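Local structure of transcriptional regulator fur family (Xanthomonas campestris pv. campestris, 7DH8) at residues H97-H109 with F120-L132. The protein probably acts as a zinc-sensing transcriptional repressor of the Fur family that binds regulatory DNA when charged with zinc and so restrains zinc uptake. Sequence-based numbering, arbitrary orientation.
Sequences HKLESVNAFVACH and FLICDRCHSAVEL. With ZN (zinc ion), chain B; ZN (zinc ion), chain C.
Glu131 OE2 reaches a zinc ion at 2.0 Å and also accepts a hydrogen bond from a water that also donates to Leu132 O. From segment 97-109 come His97 NE2, 2.0 Å from the metal, and Cys108 SG, 2.1 Å from it; His116 supplies the fourth ligand. With CG anti to the backbone N (chi1 -179°) and the chain extended beyond, Glu131 spans the gap to the other hairpin. Its second oxygen, Glu131 OE1, takes a hydrogen bond from another water, which also donates to Ala107 O, and a weak one, 3.4 Å long, from His109 N. These bonds would help fix the rotation of the carboxylate, whose plane stands 86° from the His97 imidazole. The His109 ring, poorly ordered, lies with one face over Glu131 CB.

Two beta hairpins meet here, one the wing of the winged-helix DNA-binding domain, as in other Fur-family proteins, the other part of the dimerisation domain's sheet; the zinc ion bridges them, consistent with a regulatory metal site. Beside it, the edge of Phe120 points at the face of His97 in a T-shaped pair, planes 65° apart, so an aromatic second shell backs a zinc ligand. Leu99 CD2 sits over the centre of the Phe120 ring, 3.6 Å from its centroid, while its other branch, Leu99 CD1, packs 3.7 Å from Ala129 CB and more distantly against Ile122. Further along, a second zinc ion is held at the turn of the 120-132 hairpin by Cys123 and Cys126, with Cys163 and Cys166 completing a four-cysteine site; backbone N-H groups of Arg125 and Cys126 donate to Cys123 SG.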
loop_
_atom_site.group_PDB
_atom_site.type_symbol
_atom_site.label_atom_id
_atom_site.label_comp_id
_atom_site.label_asym_id
_atom_site.label_seq_id
_atom_site.Cartn_x
_atom_site.Cartn_y
_atom_site.Cartn_z
ATOM N N HIS A 97 -5.645 10.071 -6.306
ATOM C CA HIS A 97 -4.780 8.986 -5.910
ATOM C C HIS A 97 -5.610 7.986 -5.141
ATOM O O HIS A 97 -6.419 8.374 -4.299
ATOM C CB HIS A 97 -3.611 9.452 -5.017
ATOM C CG HIS A 97 -2.682 10.413 -5.694
ATOM N ND1 HIS A 97 -1.686 9.993 -6.550
ATOM C CD2 HIS A 97 -2.581 11.762 -5.632
ATOM C CE1 HIS A 97 -1.027 11.047 -7.007
ATOM N NE2 HIS A 97 -1.529 12.132 -6.437
ATOM N N LYS A 98 -5.369 6.706 -5.400
ATOM C CA LYS A 98 -5.920 5.673 -4.555
ATOM C C LYS A 98 -4.884 5.326 -3.506
ATOM O O LYS A 98 -3.750 4.969 -3.847
ATOM C CB LYS A 98 -6.287 4.414 -5.345
ATOM C CG LYS A 98 -7.052 3.361 -4.427
ATOM C CD LYS A 98 -7.266 2.047 -5.211
ATOM C CE LYS A 98 -7.624 0.859 -4.284
ATOM N NZ LYS A 98 -8.024 -0.360 -5.109
ATOM N N LEU A 99 -5.259 5.462 -2.241
ATOM C CA LEU A 99 -4.402 5.069 -1.115
ATOM C C LEU A 99 -4.610 3.587 -0.840
ATOM O O LEU A 99 -5.668 3.182 -0.364
ATOM C CB LEU A 99 -4.755 5.890 0.111
ATOM C CG LEU A 99 -4.523 7.388 -0.177
ATOM C CD1 LEU A 99 -4.971 8.231 1.009
ATOM C CD2 LEU A 99 -3.019 7.666 -0.584
ATOM N N GLU A 100 -3.584 2.780 -1.094
ATOM C CA GLU A 100 -3.784 1.341 -1.014
ATOM C C GLU A 100 -3.977 0.846 0.390
ATOM O O GLU A 100 -4.667 -0.160 0.574
ATOM C CB GLU A 100 -2.605 0.599 -1.641
ATOM C CG GLU A 100 -2.360 1.036 -3.023
ATOM C CD GLU A 100 -3.274 0.331 -4.002
ATOM O OE1 GLU A 100 -3.942 -0.621 -3.577
ATOM O OE2 GLU A 100 -3.318 0.735 -5.190
ATOM N N SER A 101 -3.367 1.490 1.401
ATOM C CA SER A 101 -3.502 0.887 2.725
ATOM C C SER A 101 -4.831 1.205 3.411
ATOM O O SER A 101 -5.149 0.565 4.429
ATOM C CB SER A 101 -2.343 1.304 3.649
ATOM O OG SER A 101 -2.363 2.685 3.877
ATOM N N VAL A 102 -5.608 2.173 2.918
ATOM C CA VAL A 102 -6.937 2.423 3.481
ATOM C C VAL A 102 -8.045 2.245 2.458
ATOM O O VAL A 102 -9.207 2.462 2.794
ATOM C CB VAL A 102 -7.058 3.819 4.132
ATOM C CG1 VAL A 102 -6.255 3.881 5.422
ATOM C CG2 VAL A 102 -6.669 4.918 3.147
ATOM N N ASN A 103 -7.714 1.873 1.218
ATOM C CA ASN A 103 -8.678 1.594 0.153
ATOM C C ASN A 103 -9.610 2.783 -0.046
ATOM O O ASN A 103 -10.836 2.664 0.034
ATOM C CB ASN A 103 -9.441 0.256 0.416
ATOM C CG ASN A 103 -10.257 -0.191 -0.793
ATOM O OD1 ASN A 103 -9.952 0.196 -1.915
ATOM N ND2 ASN A 103 -11.328 -0.968 -0.568
ATOM N N ALA A 104 -9.008 3.964 -0.273
ATOM C CA ALA A 104 -9.761 5.205 -0.316
ATOM C C ALA A 104 -9.024 6.171 -1.239
ATOM O O ALA A 104 -7.896 5.912 -1.683
ATOM C CB ALA A 104 -9.998 5.781 1.116
ATOM N N PHE A 105 -9.723 7.205 -1.652
ATOM C CA PHE A 105 -9.285 8.082 -2.742
ATOM C C PHE A 105 -9.131 9.496 -2.238
ATOM O O PHE A 105 -9.889 9.930 -1.363
ATOM C CB PHE A 105 -10.284 8.078 -3.882
ATOM C CG PHE A 105 -10.477 6.717 -4.478
ATOM C CD1 PHE A 105 -11.370 5.838 -3.917
ATOM C CD2 PHE A 105 -9.652 6.268 -5.530
ATOM C CE1 PHE A 105 -11.539 4.563 -4.449
ATOM C CE2 PHE A 105 -9.784 5.002 -6.053
ATOM C CZ PHE A 105 -10.730 4.125 -5.512
ATOM N N VAL A 106 -8.187 10.241 -2.816
ATOM C CA VAL A 106 -7.915 11.618 -2.407
ATOM C C VAL A 106 -7.586 12.367 -3.688
ATOM O O VAL A 106 -7.072 11.779 -4.649
ATOM C CB VAL A 106 -6.740 11.787 -1.361
ATOM C CG1 VAL A 106 -7.106 11.362 0.050
ATOM C CG2 VAL A 106 -5.410 11.067 -1.838
ATOM N N ALA A 107 -7.902 13.655 -3.723
ATOM C CA ALA A 107 -7.580 14.442 -4.898
ATOM C C ALA A 107 -6.094 14.778 -4.872
ATOM O O ALA A 107 -5.493 14.965 -3.801
ATOM C CB ALA A 107 -8.425 15.721 -4.960
ATOM N N CYS A 108 -5.482 14.812 -6.051
ATOM C CA CYS A 108 -4.092 15.251 -6.090
ATOM C C CYS A 108 -4.024 16.767 -5.895
ATOM O O CYS A 108 -4.683 17.534 -6.609
ATOM C CB CYS A 108 -3.409 14.858 -7.391
ATOM S SG CYS A 108 -1.640 15.507 -7.497
ATOM N N HIS A 109 -3.216 17.180 -4.925
ATOM C CA HIS A 109 -3.046 18.576 -4.533
ATOM C C HIS A 109 -2.396 19.410 -5.655
ATOM O O HIS A 109 -2.717 20.602 -5.766
ATOM C CB HIS A 109 -2.480 18.626 -3.107
ATOM C CG HIS A 109 -1.021 18.279 -3.011
ATOM N ND1 HIS A 109 -0.146 18.940 -2.169
ATOM C CD2 HIS A 109 -0.273 17.369 -3.683
ATOM C CE1 HIS A 109 1.072 18.443 -2.316
ATOM N NE2 HIS A 109 1.023 17.491 -3.230
ATOM N N PHE A 120 2.722 9.589 0.956
ATOM C CA PHE A 120 1.598 10.057 1.746
ATOM C C PHE A 120 1.853 9.761 3.203
ATOM O O PHE A 120 2.304 8.653 3.526
ATOM C CB PHE A 120 0.299 9.316 1.323
ATOM C CG PHE A 120 -0.182 9.746 0.012
ATOM C CD1 PHE A 120 0.269 9.106 -1.129
ATOM C CD2 PHE A 120 -1.041 10.815 -0.106
ATOM C CE1 PHE A 120 -0.123 9.540 -2.365
ATOM C CE2 PHE A 120 -1.431 11.247 -1.359
ATOM C CZ PHE A 120 -0.982 10.614 -2.468
ATOM N N LEU A 121 1.555 10.750 4.083
ATOM C CA LEU A 121 1.494 10.544 5.522
ATOM C C LEU A 121 0.032 10.302 5.868
ATOM O O LEU A 121 -0.806 11.171 5.633
ATOM C CB LEU A 121 2.003 11.772 6.286
ATOM C CG LEU A 121 3.377 12.333 5.854
ATOM C CD1 LEU A 121 3.698 13.603 6.572
ATOM C CD2 LEU A 121 4.456 11.233 6.036
ATOM N N ILE A 122 -0.285 9.143 6.414
ATOM C CA ILE A 122 -1.672 8.789 6.678
ATOM C C ILE A 122 -1.807 8.550 8.163
ATOM O O ILE A 122 -1.143 7.682 8.714
ATOM C CB ILE A 122 -2.116 7.564 5.856
ATOM C CG1 ILE A 122 -1.936 7.832 4.375
ATOM C CG2 ILE A 122 -3.647 7.238 6.098
ATOM C CD1 ILE A 122 -2.141 6.479 3.515
ATOM N N CYS A 123 -2.618 9.374 8.845
ATOM C CA CYS A 123 -2.696 9.247 10.283
ATOM C C CYS A 123 -3.511 8.001 10.585
ATOM O O CYS A 123 -4.596 7.830 10.037
ATOM C CB CYS A 123 -3.348 10.484 10.916
ATOM S SG CYS A 123 -3.543 10.343 12.679
ATOM N N ASP A 124 -3.010 7.170 11.498
ATOM C CA ASP A 124 -3.735 5.975 11.904
ATOM C C ASP A 124 -5.042 6.308 12.621
ATOM O O ASP A 124 -5.970 5.504 12.591
ATOM C CB ASP A 124 -2.872 5.125 12.835
ATOM C CG ASP A 124 -1.652 4.527 12.142
ATOM O OD1 ASP A 124 -1.601 4.467 10.887
ATOM O OD2 ASP A 124 -0.735 4.100 12.883
ATOM N N ARG A 125 -5.126 7.443 13.314
ATOM C CA ARG A 125 -6.270 7.667 14.206
ATOM C C ARG A 125 -7.377 8.499 13.537
ATOM O O ARG A 125 -8.548 8.104 13.548
ATOM C CB ARG A 125 -5.764 8.321 15.495
ATOM C CG ARG A 125 -6.922 8.689 16.525
ATOM C CD ARG A 125 -6.368 8.979 17.908
ATOM N NE ARG A 125 -5.389 7.983 18.296
ATOM C CZ ARG A 125 -4.334 8.272 19.044
ATOM N NH1 ARG A 125 -4.186 9.522 19.471
ATOM N NH2 ARG A 125 -3.440 7.327 19.355
ATOM N N CYS A 126 -7.034 9.617 12.901
ATOM C CA CYS A 126 -8.029 10.511 12.323
ATOM C C CYS A 126 -8.155 10.335 10.818
ATOM O O CYS A 126 -9.046 10.959 10.206
ATOM C CB CYS A 126 -7.674 11.977 12.643
ATOM S SG CYS A 126 -6.267 12.692 11.694
ATOM N N HIS A 127 -7.264 9.524 10.221
ATOM C CA HIS A 127 -7.268 9.089 8.820
ATOM C C HIS A 127 -6.949 10.219 7.846
ATOM O O HIS A 127 -7.155 10.039 6.645
ATOM C CB HIS A 127 -8.612 8.433 8.421
ATOM C CG HIS A 127 -9.116 7.445 9.446
ATOM N ND1 HIS A 127 -10.303 7.608 10.138
ATOM C CD2 HIS A 127 -8.542 6.323 9.949
ATOM C CE1 HIS A 127 -10.445 6.623 11.008
ATOM N NE2 HIS A 127 -9.399 5.817 10.898
ATOM N N SER A 128 -6.476 11.378 8.314
ATOM C CA SER A 128 -6.016 12.384 7.357
ATOM C C SER A 128 -4.868 11.818 6.526
ATOM O O SER A 128 -4.101 10.955 6.995
ATOM C CB SER A 128 -5.495 13.655 8.046
ATOM O OG SER A 128 -4.357 13.302 8.853
ATOM N N ALA A 129 -4.713 12.372 5.305
ATOM C CA ALA A 129 -3.655 11.941 4.402
ATOM C C ALA A 129 -2.990 13.167 3.803
ATOM O O ALA A 129 -3.653 14.056 3.261
ATOM C CB ALA A 129 -4.175 11.044 3.293
ATOM N N VAL A 130 -1.682 13.241 3.939
ATOM C CA VAL A 130 -0.947 14.389 3.413
ATOM C C VAL A 130 -0.056 13.877 2.296
ATOM O O VAL A 130 0.730 12.944 2.508
ATOM C CB VAL A 130 -0.107 15.084 4.491
ATOM C CG1 VAL A 130 0.713 16.250 3.832
ATOM C CG2 VAL A 130 -1.001 15.642 5.599
ATOM N N GLU A 131 -0.103 14.556 1.149
ATOM C CA GLU A 131 0.637 14.169 -0.036
ATOM C C GLU A 131 1.925 14.971 -0.093
ATOM O O GLU A 131 1.865 16.188 -0.153
ATOM C CB GLU A 131 -0.164 14.455 -1.301
ATOM C CG GLU A 131 0.635 14.017 -2.559
ATOM C CD GLU A 131 -0.138 14.217 -3.862
ATOM O OE1 GLU A 131 -1.352 14.521 -3.818
ATOM O OE2 GLU A 131 0.466 14.039 -4.957
ATOM N N LEU A 132 3.066 14.295 -0.141
ATOM C CA LEU A 132 4.349 14.967 -0.272
ATOM C C LEU A 132 4.849 14.810 -1.707
ATOM O O LEU A 132 4.206 14.195 -2.568
ATOM C CB LEU A 132 5.352 14.391 0.745
ATOM C CG LEU A 132 4.900 14.358 2.221
ATOM C CD1 LEU A 132 6.062 13.953 3.121
ATOM C CD2 LEU A 132 4.372 15.738 2.641
HETATM ZN ZN ZN B . -0.623 13.917 -6.665
HETATM ZN ZN ZN C . -4.565 12.406 13.121
HETATM O O HOH W 1 -3.502 14.355 -2.167
HETATM O O HOH W 2 2.808 15.646 -4.862
#